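Side-chain contacts in protein of unknown function with a Fic domain (Bacteroides thetaiotaomicron VPI-5482, PDB 3CUC), which is of unknown function but carries a largely helical Fic domain of the Fic/DOC family: residues T161-V164 with D165-N168; G174-T177 with P178-A182; L184-Y187 with R188-I192; N208-L211 with H212-Y216. All coordinates share one frame; numbering follows the deposited sequence.

Interaction 1 of 4, residues T161-V164 with D165-N168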
# COMPACT_ATOMS: atom_id res chain seq x y z
N THR A 161 -10.13 -9.81 -12.28
CA THR A 161 -11.04 -10.79 -11.73
C THR A 161 -10.27 -11.99 -11.18
O THR A 161 -10.63 -12.53 -10.14
CB THR A 161 -12.06 -11.28 -12.77
OG1 THR A 161 -12.80 -10.16 -13.27
CG2 THR A 161 -13.04 -12.28 -12.15
N SER A 162 -9.20 -12.38 -11.87
CA SER A 162 -8.35 -13.47 -11.40
C SER A 162 -7.63 -13.12 -10.10
O SER A 162 -7.46 -13.98 -9.23
CB SER A 162 -7.32 -13.86 -12.46
OG SER A 162 -7.96 -14.52 -13.53
N LEU A 163 -7.22 -11.86 -9.98
CA LEU A 163 -6.46 -11.38 -8.82
C LEU A 163 -7.30 -11.40 -7.55
O LEU A 163 -6.86 -11.91 -6.52
CB LEU A 163 -5.96 -9.96 -9.08
CG LEU A 163 -5.03 -9.35 -8.03
CD1 LEU A 163 -3.67 -10.02 -8.06
CD2 LEU A 163 -4.91 -7.84 -8.25
N VAL A 164 -8.51 -10.85 -7.63
CA VAL A 164 -9.39 -10.83 -6.46
C VAL A 164 -9.87 -12.24 -6.11
O VAL A 164 -9.91 -12.60 -4.94
CB VAL A 164 -10.60 -9.86 -6.62
CG1 VAL A 164 -10.13 -8.42 -6.63
CG2 VAL A 164 -11.40 -10.18 -7.86
N ASP A 165 -10.21 -13.03 -7.12
CA ASP A 165 -10.56 -14.44 -6.89
C ASP A 165 -9.39 -15.17 -6.23
O ASP A 165 -9.58 -15.91 -5.28
CB ASP A 165 -10.95 -15.14 -8.20
CG ASP A 165 -12.28 -14.64 -8.77
OD1 ASP A 165 -12.85 -13.65 -8.25
OD2 ASP A 165 -12.74 -15.22 -9.77
N TRP A 166 -8.17 -14.94 -6.74
CA TRP A 166 -6.99 -15.56 -6.16
C TRP A 166 -6.80 -15.14 -4.70
O TRP A 166 -6.54 -15.98 -3.83
CB TRP A 166 -5.72 -15.20 -6.96
CG TRP A 166 -4.48 -15.42 -6.15
CD1 TRP A 166 -3.85 -16.61 -5.92
CD2 TRP A 166 -3.74 -14.43 -5.42
NE1 TRP A 166 -2.76 -16.42 -5.10
CE2 TRP A 166 -2.67 -15.09 -4.79
CE3 TRP A 166 -3.89 -13.05 -5.25
CZ2 TRP A 166 -1.74 -14.41 -4.00
CZ3 TRP A 166 -2.97 -12.38 -4.46
CH2 TRP A 166 -1.91 -13.06 -3.85
N TYR A 167 -6.92 -13.84 -4.44
CA TYR A 167 -6.66 -13.29 -3.11
C TYR A 167 -7.59 -13.93 -2.09
O TYR A 167 -7.15 -14.49 -1.08
CB TYR A 167 -6.82 -11.76 -3.09
CG TYR A 167 -6.79 -11.21 -1.69
CD1 TYR A 167 -5.58 -10.95 -1.05
CD2 TYR A 167 -7.97 -10.98 -0.99
CE1 TYR A 167 -5.55 -10.47 0.26
CE2 TYR A 167 -7.95 -10.50 0.32
CZ TYR A 167 -6.73 -10.24 0.94
OH TYR A 167 -6.71 -9.77 2.23
N ASN A 168 -8.89 -13.85 -2.37
CA ASN A 168 -9.90 -14.36 -1.46
C ASN A 168 -9.81 -15.89 -1.25
O ASN A 168 -10.24 -16.40 -0.22
CB ASN A 168 -11.29 -13.97 -1.96
CG ASN A 168 -11.50 -12.45 -1.97
OD1 ASN A 168 -11.30 -11.77 -0.97
ND2 ASN A 168 -11.91 -11.93 -3.11

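Interaction 2 of 4, residues G174-T177 with P178-A182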
# COMPACT_ATOMS: atom_id res chain seq x y z
N GLY A 174 -5.90 -20.02 4.28
CA GLY A 174 -5.12 -19.64 5.46
C GLY A 174 -3.74 -20.27 5.55
O GLY A 174 -3.30 -20.60 6.64
N ILE A 175 -3.06 -20.41 4.41
CA ILE A 175 -1.71 -20.95 4.37
C ILE A 175 -0.67 -19.84 4.44
O ILE A 175 0.28 -19.93 5.22
CB ILE A 175 -1.46 -21.79 3.11
CG1 ILE A 175 -2.30 -23.07 3.15
CG2 ILE A 175 0.03 -22.14 2.98
CD1 ILE A 175 -2.23 -23.89 1.87
N LEU A 176 -0.83 -18.79 3.62
CA LEU A 176 0.13 -17.68 3.59
C LEU A 176 0.04 -16.80 4.85
O LEU A 176 -1.05 -16.57 5.40
CB LEU A 176 -0.10 -16.81 2.35
CG LEU A 176 0.10 -17.48 0.99
CD1 LEU A 176 -0.48 -16.62 -0.11
CD2 LEU A 176 1.57 -17.77 0.71
N THR A 177 1.20 -16.31 5.31
CA THR A 177 1.25 -15.30 6.36
C THR A 177 0.73 -13.99 5.79
O THR A 177 0.83 -13.76 4.58
CB THR A 177 2.69 -15.06 6.91
OG1 THR A 177 3.46 -14.32 5.96
CG2 THR A 177 3.39 -16.36 7.24
N PRO A 178 0.18 -13.11 6.64
CA PRO A 178 -0.28 -11.80 6.13
C PRO A 178 0.78 -10.99 5.40
O PRO A 178 0.45 -10.28 4.46
CB PRO A 178 -0.76 -11.08 7.40
CG PRO A 178 -1.17 -12.19 8.30
CD PRO A 178 -0.13 -13.26 8.07
N VAL A 179 2.05 -11.10 5.81
CA VAL A 179 3.13 -10.36 5.14
C VAL A 179 3.33 -10.91 3.73
O VAL A 179 3.46 -10.15 2.77
CB VAL A 179 4.46 -10.43 5.92
CG1 VAL A 179 5.55 -9.64 5.20
CG2 VAL A 179 4.26 -9.88 7.32
N GLU A 180 3.33 -12.24 3.62
CA GLU A 180 3.46 -12.91 2.32
C GLU A 180 2.30 -12.56 1.40
O GLU A 180 2.52 -12.16 0.25
CB GLU A 180 3.51 -14.43 2.51
CG GLU A 180 4.79 -14.95 3.14
CD GLU A 180 4.69 -16.40 3.60
OE1 GLU A 180 3.56 -16.93 3.69
OE2 GLU A 180 5.74 -17.00 3.89
N LEU A 181 1.08 -12.71 1.90
CA LEU A 181 -0.12 -12.45 1.10
C LEU A 181 -0.15 -10.99 0.66
O LEU A 181 -0.50 -10.69 -0.48
CB LEU A 181 -1.39 -12.81 1.89
CG LEU A 181 -2.74 -12.58 1.19
CD1 LEU A 181 -2.80 -13.28 -0.15
CD2 LEU A 181 -3.90 -13.02 2.06
N ALA A 182 0.22 -10.09 1.58
CA ALA A 182 0.29 -8.67 1.28
C ALA A 182 1.34 -8.39 0.21
O ALA A 182 1.07 -7.66 -0.74
CB ALA A 182 0.60 -7.87 2.54

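Interaction 3 of 4, residues L184-Y187 with R188-I192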
# COMPACT_ATOMS: atom_id res chain seq x y z
N LEU A 184 2.55 -10.42 -2.08
CA LEU A 184 2.17 -11.00 -3.36
C LEU A 184 0.99 -10.26 -3.99
O LEU A 184 0.96 -10.09 -5.21
CB LEU A 184 1.85 -12.49 -3.20
CG LEU A 184 2.03 -13.40 -4.42
CD1 LEU A 184 3.33 -13.12 -5.18
CD2 LEU A 184 2.00 -14.85 -3.96
N LEU A 185 0.05 -9.80 -3.17
CA LEU A 185 -1.05 -8.94 -3.65
C LEU A 185 -0.51 -7.64 -4.26
O LEU A 185 -0.95 -7.23 -5.34
CB LEU A 185 -2.03 -8.62 -2.52
CG LEU A 185 -3.23 -7.71 -2.86
CD1 LEU A 185 -4.01 -8.25 -4.05
CD2 LEU A 185 -4.14 -7.51 -1.66
N HIS A 186 0.42 -7.00 -3.56
CA HIS A 186 1.07 -5.78 -4.04
C HIS A 186 1.75 -6.04 -5.37
O HIS A 186 1.55 -5.30 -6.34
CB HIS A 186 2.10 -5.32 -3.01
CG HIS A 186 2.89 -4.11 -3.42
ND1 HIS A 186 3.66 -4.07 -4.56
CD2 HIS A 186 3.05 -2.91 -2.81
CE1 HIS A 186 4.24 -2.89 -4.65
NE2 HIS A 186 3.90 -2.17 -3.60
N TYR A 187 2.54 -7.10 -5.42
CA TYR A 187 3.35 -7.38 -6.60
C TYR A 187 2.51 -7.67 -7.84
O TYR A 187 2.71 -7.05 -8.88
CB TYR A 187 4.30 -8.55 -6.36
CG TYR A 187 5.25 -8.73 -7.52
CD1 TYR A 187 6.37 -7.90 -7.65
CD2 TYR A 187 5.01 -9.68 -8.50
CE1 TYR A 187 7.23 -8.04 -8.72
CE2 TYR A 187 5.87 -9.82 -9.58
CZ TYR A 187 6.98 -9.00 -9.68
OH TYR A 187 7.84 -9.15 -10.75
N ARG A 188 1.58 -8.61 -7.71
CA ARG A 188 0.71 -8.97 -8.82
C ARG A 188 -0.11 -7.77 -9.30
O ARG A 188 -0.19 -7.52 -10.50
CB ARG A 188 -0.21 -10.12 -8.42
CG ARG A 188 0.54 -11.42 -8.24
CD ARG A 188 -0.39 -12.56 -7.90
NE ARG A 188 0.25 -13.86 -8.11
CZ ARG A 188 -0.38 -15.03 -8.09
NH1 ARG A 188 -1.68 -15.10 -7.88
NH2 ARG A 188 0.31 -16.14 -8.29
N TYR A 189 -0.68 -7.01 -8.36
CA TYR A 189 -1.42 -5.80 -8.70
C TYR A 189 -0.54 -4.81 -9.47
O TYR A 189 -0.94 -4.31 -10.53
CB TYR A 189 -1.99 -5.10 -7.45
CG TYR A 189 -2.63 -3.77 -7.79
CD1 TYR A 189 -3.96 -3.71 -8.20
CD2 TYR A 189 -1.90 -2.59 -7.72
CE1 TYR A 189 -4.55 -2.50 -8.53
CE2 TYR A 189 -2.48 -1.38 -8.05
CZ TYR A 189 -3.80 -1.34 -8.45
OH TYR A 189 -4.36 -0.13 -8.77
N ILE A 190 0.64 -4.52 -8.93
CA ILE A 190 1.53 -3.54 -9.54
C ILE A 190 1.98 -3.98 -10.94
O ILE A 190 2.23 -3.15 -11.81
CB ILE A 190 2.76 -3.23 -8.64
CG1 ILE A 190 3.28 -1.81 -8.89
CG2 ILE A 190 3.88 -4.25 -8.84
CD1 ILE A 190 2.37 -0.71 -8.33
N ARG A 191 2.05 -5.30 -11.16
CA ARG A 191 2.40 -5.84 -12.48
C ARG A 191 1.26 -5.75 -13.48
O ARG A 191 1.49 -5.58 -14.67
CB ARG A 191 2.88 -7.30 -12.37
CG ARG A 191 4.27 -7.47 -11.77
CD ARG A 191 5.36 -6.84 -12.62
NE ARG A 191 5.38 -7.36 -13.98
CZ ARG A 191 6.14 -8.37 -14.40
NH1 ARG A 191 6.97 -8.99 -13.58
NH2 ARG A 191 6.06 -8.75 -15.67
N ILE A 192 0.02 -5.88 -13.01
CA ILE A 192 -1.16 -5.63 -13.85
C ILE A 192 -1.27 -4.13 -14.17
O ILE A 192 -1.52 -3.75 -15.32
CB ILE A 192 -2.47 -6.11 -13.17
CG1 ILE A 192 -2.45 -7.63 -12.93
CG2 ILE A 192 -3.68 -5.76 -14.02
CD1 ILE A 192 -3.58 -8.11 -12.04

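Interaction 4 of 4, residues N208-L211 with H212-Y216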
# COMPACT_ATOMS: atom_id res chain seq x y z
N ASN A 208 -1.48 -2.48 3.31
CA ASN A 208 -1.96 -2.11 4.63
C ASN A 208 -3.38 -2.58 4.90
O ASN A 208 -3.77 -2.75 6.06
CB ASN A 208 -1.79 -0.61 4.87
CG ASN A 208 -0.33 -0.22 5.10
OD1 ASN A 208 0.47 -1.02 5.58
ND2 ASN A 208 0.01 1.01 4.75
N PHE A 209 -4.14 -2.83 3.83
CA PHE A 209 -5.45 -3.47 3.97
C PHE A 209 -5.27 -4.87 4.55
O PHE A 209 -5.94 -5.24 5.51
CB PHE A 209 -6.16 -3.54 2.62
CG PHE A 209 -7.35 -4.47 2.59
CD1 PHE A 209 -8.60 -4.04 3.01
CD2 PHE A 209 -7.21 -5.77 2.13
CE1 PHE A 209 -9.70 -4.90 2.97
CE2 PHE A 209 -8.30 -6.63 2.09
CZ PHE A 209 -9.55 -6.19 2.51
N VAL A 210 -4.35 -5.62 3.96
CA VAL A 210 -4.11 -6.99 4.39
C VAL A 210 -3.61 -7.01 5.84
O VAL A 210 -4.17 -7.71 6.68
CB VAL A 210 -3.12 -7.70 3.45
CG1 VAL A 210 -2.81 -9.11 3.96
CG2 VAL A 210 -3.67 -7.74 2.03
N LEU A 211 -2.58 -6.22 6.12
CA LEU A 211 -1.99 -6.20 7.45
C LEU A 211 -3.00 -5.78 8.52
O LEU A 211 -3.04 -6.37 9.60
CB LEU A 211 -0.79 -5.25 7.50
CG LEU A 211 0.44 -5.60 6.66
CD1 LEU A 211 1.52 -4.53 6.82
CD2 LEU A 211 0.98 -6.94 7.06
N HIS A 212 -3.80 -4.76 8.24
CA HIS A 212 -4.76 -4.28 9.23
C HIS A 212 -5.84 -5.32 9.53
O HIS A 212 -6.20 -5.56 10.69
CB HIS A 212 -5.41 -2.98 8.75
CG HIS A 212 -6.23 -2.30 9.79
ND1 HIS A 212 -5.69 -1.79 10.95
CD2 HIS A 212 -7.56 -2.03 9.84
CE1 HIS A 212 -6.65 -1.24 11.68
NE2 HIS A 212 -7.79 -1.37 11.03
N ARG A 213 -6.36 -5.95 8.47
CA ARG A 213 -7.37 -6.99 8.59
C ARG A 213 -6.94 -8.09 9.55
O ARG A 213 -7.75 -8.55 10.35
CB ARG A 213 -7.69 -7.59 7.22
CG ARG A 213 -8.40 -8.94 7.27
CD ARG A 213 -9.18 -9.18 6.00
NE ARG A 213 -10.35 -8.31 5.94
CZ ARG A 213 -11.23 -8.29 4.94
NH1 ARG A 213 -11.10 -9.10 3.90
NH2 ARG A 213 -12.25 -7.46 5.01
N TYR A 214 -5.68 -8.50 9.47
CA TYR A 214 -5.16 -9.59 10.29
C TYR A 214 -4.41 -9.10 11.54
O TYR A 214 -3.58 -9.81 12.08
CB TYR A 214 -4.30 -10.53 9.44
CG TYR A 214 -5.10 -11.14 8.30
CD1 TYR A 214 -6.12 -12.05 8.56
CD2 TYR A 214 -4.86 -10.80 6.98
CE1 TYR A 214 -6.87 -12.60 7.54
CE2 TYR A 214 -5.61 -11.35 5.95
CZ TYR A 214 -6.62 -12.25 6.24
OH TYR A 214 -7.38 -12.81 5.24
N GLY A 215 -4.73 -7.90 12.00
CA GLY A 215 -4.25 -7.41 13.30
C GLY A 215 -2.77 -7.03 13.38
O GLY A 215 -2.21 -6.97 14.47
N TYR A 216 -2.15 -6.76 12.24
CA TYR A 216 -0.78 -6.28 12.23
C TYR A 216 -0.79 -4.76 12.15
O TYR A 216 -1.73 -4.19 11.61
CB TYR A 216 -0.01 -6.83 11.03
CG TYR A 216 0.37 -8.29 11.13
CD1 TYR A 216 -0.60 -9.28 11.20
CD2 TYR A 216 1.71 -8.68 11.10
CE1 TYR A 216 -0.24 -10.62 11.28
CE2 TYR A 216 2.08 -10.02 11.17
CZ TYR A 216 1.10 -10.98 11.25
OH TYR A 216 1.47 -12.30 11.32

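Interaction 1 of 4, residues T161-V164 with D165-N168
L163 meets W166 three residues further on. Its methyl CD1 lies 4.1 Å from W166 CE3 on the six-membered half of the indole, and the two side chains run at a slant to one another. The indole stands with CG anti to its backbone N (chi1 161°), which turns the same part of the ring toward the main chain. L163 O therefore lies at the ring edge, near the ring plane, 3.4 Å from W166 CE3. On another side of the helix, T161 and D165 lie side by side and point the same way. The methyl T161 CG2, rather than the hydroxyl, faces the carboxylate, 3.8 Å from D165 OD2.

These pairs are set by the alpha-helical repeat of helix 156-173, part of the Fic domain, where each carbonyl accepts from the amide four residues later. The bond from N168 N to V164 O is 3.0 Å long and almost straight at 175°, while W166 N reaches S162 O at 2.8 Å. The N168 amide folds back beside V164 O, but its ND2 is badly angled for a bond there.

N168 OD1 accepts from L95 N, so asparagine suits a place where a side chain meets an adjoining backbone amide. T161 OG1 bonds to E97 and to P157 O, leaving its methyl for D165. Further out, W166 makes a cation-pi contact with R188 and lies against L181 and L184 of the same helix 178-192, while the buried Y167 fits against L181, F209 and V210.

Interaction 2 of 4, residues G174-T177 with P178-A182
T177 and E180 form a capping box at the start of helix 178-192, each residue's side chain bonding to the other's backbone N. T177 is the N-cap. Its chi1 of 74° holds OG1 between the backbone N and the carbonyl carbon, where it accepts from E180 N at 3.1 Å. In return E180 OE1 accepts from T177 N at 2.9 Å. That amide approaches from above the carboxylate plane, 41° out of it. The glutamate can close the box because its chi1 of -71° sets CG beside its own backbone N and directs the chain toward T177, and the extended chi2 then brings OE1 to T177 N. Threonine suits the N-cap by offering a short oxygen acceptor to an amide of the first turn. Its methyl CG2 lies against the carboxylate, 3.6 Å from E180 OE1.

The first regular helical bond, L181 N to T177 O, is 2.9 Å long. P178 fits as the first helical residue, where no amide hydrogen is needed by the helix. Alongside the box runs a hydrophobic staple, which links the residue before the N-cap to the fourth helical residue: L176 CD1 touches L181 CD1 at 4.1 Å, the two side chains crossing at about a right angle. L176 also lies on L252 of a nearby loop, and L181 reaches W166 and Y167 of helix 156-173. The P178 ring packs on Y214 and Y216, beyond the end of helix 199-213.

Interaction 3 of 4, residues L184-Y187 with R188-I192
L184 sends its side chain across that of R188, with L184 CG 4.1 Å from R188 NE, the first of several i to i+4 pairs on the later turns of helix 178-192 in the Fic domain. R188 is extended from CG to NE; its NH2 bonds to A250 O and its guanidinium makes a cation-pi contact with W166. L185 follows, contributing mainly its carbonyl, which accepts from Y189 N at 3.0 Å, while its side chain packs on V210 of helix 199-213. H186 comes next: its ring approaches I190 CB obliquely, with ND1 at 4.3 Å, and NE2 bonds to Y229 OH of helix 226-240.

Y187 makes the fullest contact, with R191 one turn on. The two side chains lie alongside each other and point the same way. R191 CG sits over one ring face, 3.9 Å from the centroid of the Y187 ring, in a CH-pi contact offset toward the rim. Bends at chi2 (-63°) and chi3 (-57°) then curl the arginine round, so that NH1 donates to Y187 OH at 3.0 Å. The hydroxyl lies in the guanidinium plane, at its edge, and the ring stands 81° from that plane.

Y187 OH also bonds to D237 OD1, and R191 NH2 to G241 O. Since the hydroxyl accepts from R191, its own proton is probably directed to D237; tyrosine thus bridges arginine and acid, which directly form a long, weak ion pair.

Interaction 4 of 4, residues N208-L211 with H212-Y216
F209 and R213 both hold CG anti to the backbone N, with chi1 166° and 162°, so one turn apart they leave the helix on the same side and run alongside each other. A bend at chi3 in the arginine then brings its guanidinium round so that one face lies over the CZ corner of the tilted F209 ring. F209 CZ sits over the centre of that face, 3.6 Å from R213 CZ, and the two planes are 57° apart. Presenting one corner of its ring to the flat group is a good use of an apolar side chain, because it covers the face while the N-H groups at the rim remain able to bond. R213 NH1 donates to R93 O and NE to A88 O, tying the end of helix 199-213 to the end of helix 68-89 and the chain that follows.

That helix end is a Schellman motif. Y216 N bonds back to L211 O at 2.8 Å, and G215 N to H212 O at 3.1 Å. G215, with positive phi, is the C-prime residue; lacking a side chain, it takes this conformation easily. The hydrophobic contact common in such motifs is present too, L211 CB meeting Y216 CB at 3.9 Å, with the side chains crossing at about a right angle.

On the last turn V210 CG1 packs 4.0 Å from Y214 CD2. V210 CB and CG2 pack on A182 and L185 of helix 178-192. Y216 stacks its ring on Y11, and N208 OD1 accepts from I219 N in the chain beyond the motif.

Overall arrangement
Interactions 2 and 3 share helix 178-192, capping its start near the surface and filling its buried later turns, whereas interactions 1 and 4 lie on the helices before and after it in the chain. Chemistry follows place: backbone capping dominates interaction 2, a helix end interaction 4, buried tyrosine and arginine interaction 3, and mixed apolar and polar pairs the partly buried interaction 1. The three helices pack together: Y167 OH touches F209 CE2 at 3.5 Å, L163 CD1 meets R188 CB at 3.5 Å, and A182 CB lies 3.8 Å from V210 CB. The Fic signature sequence begins after helix 178-192, with P194 and F195, and runs into helix 199-213 at N199.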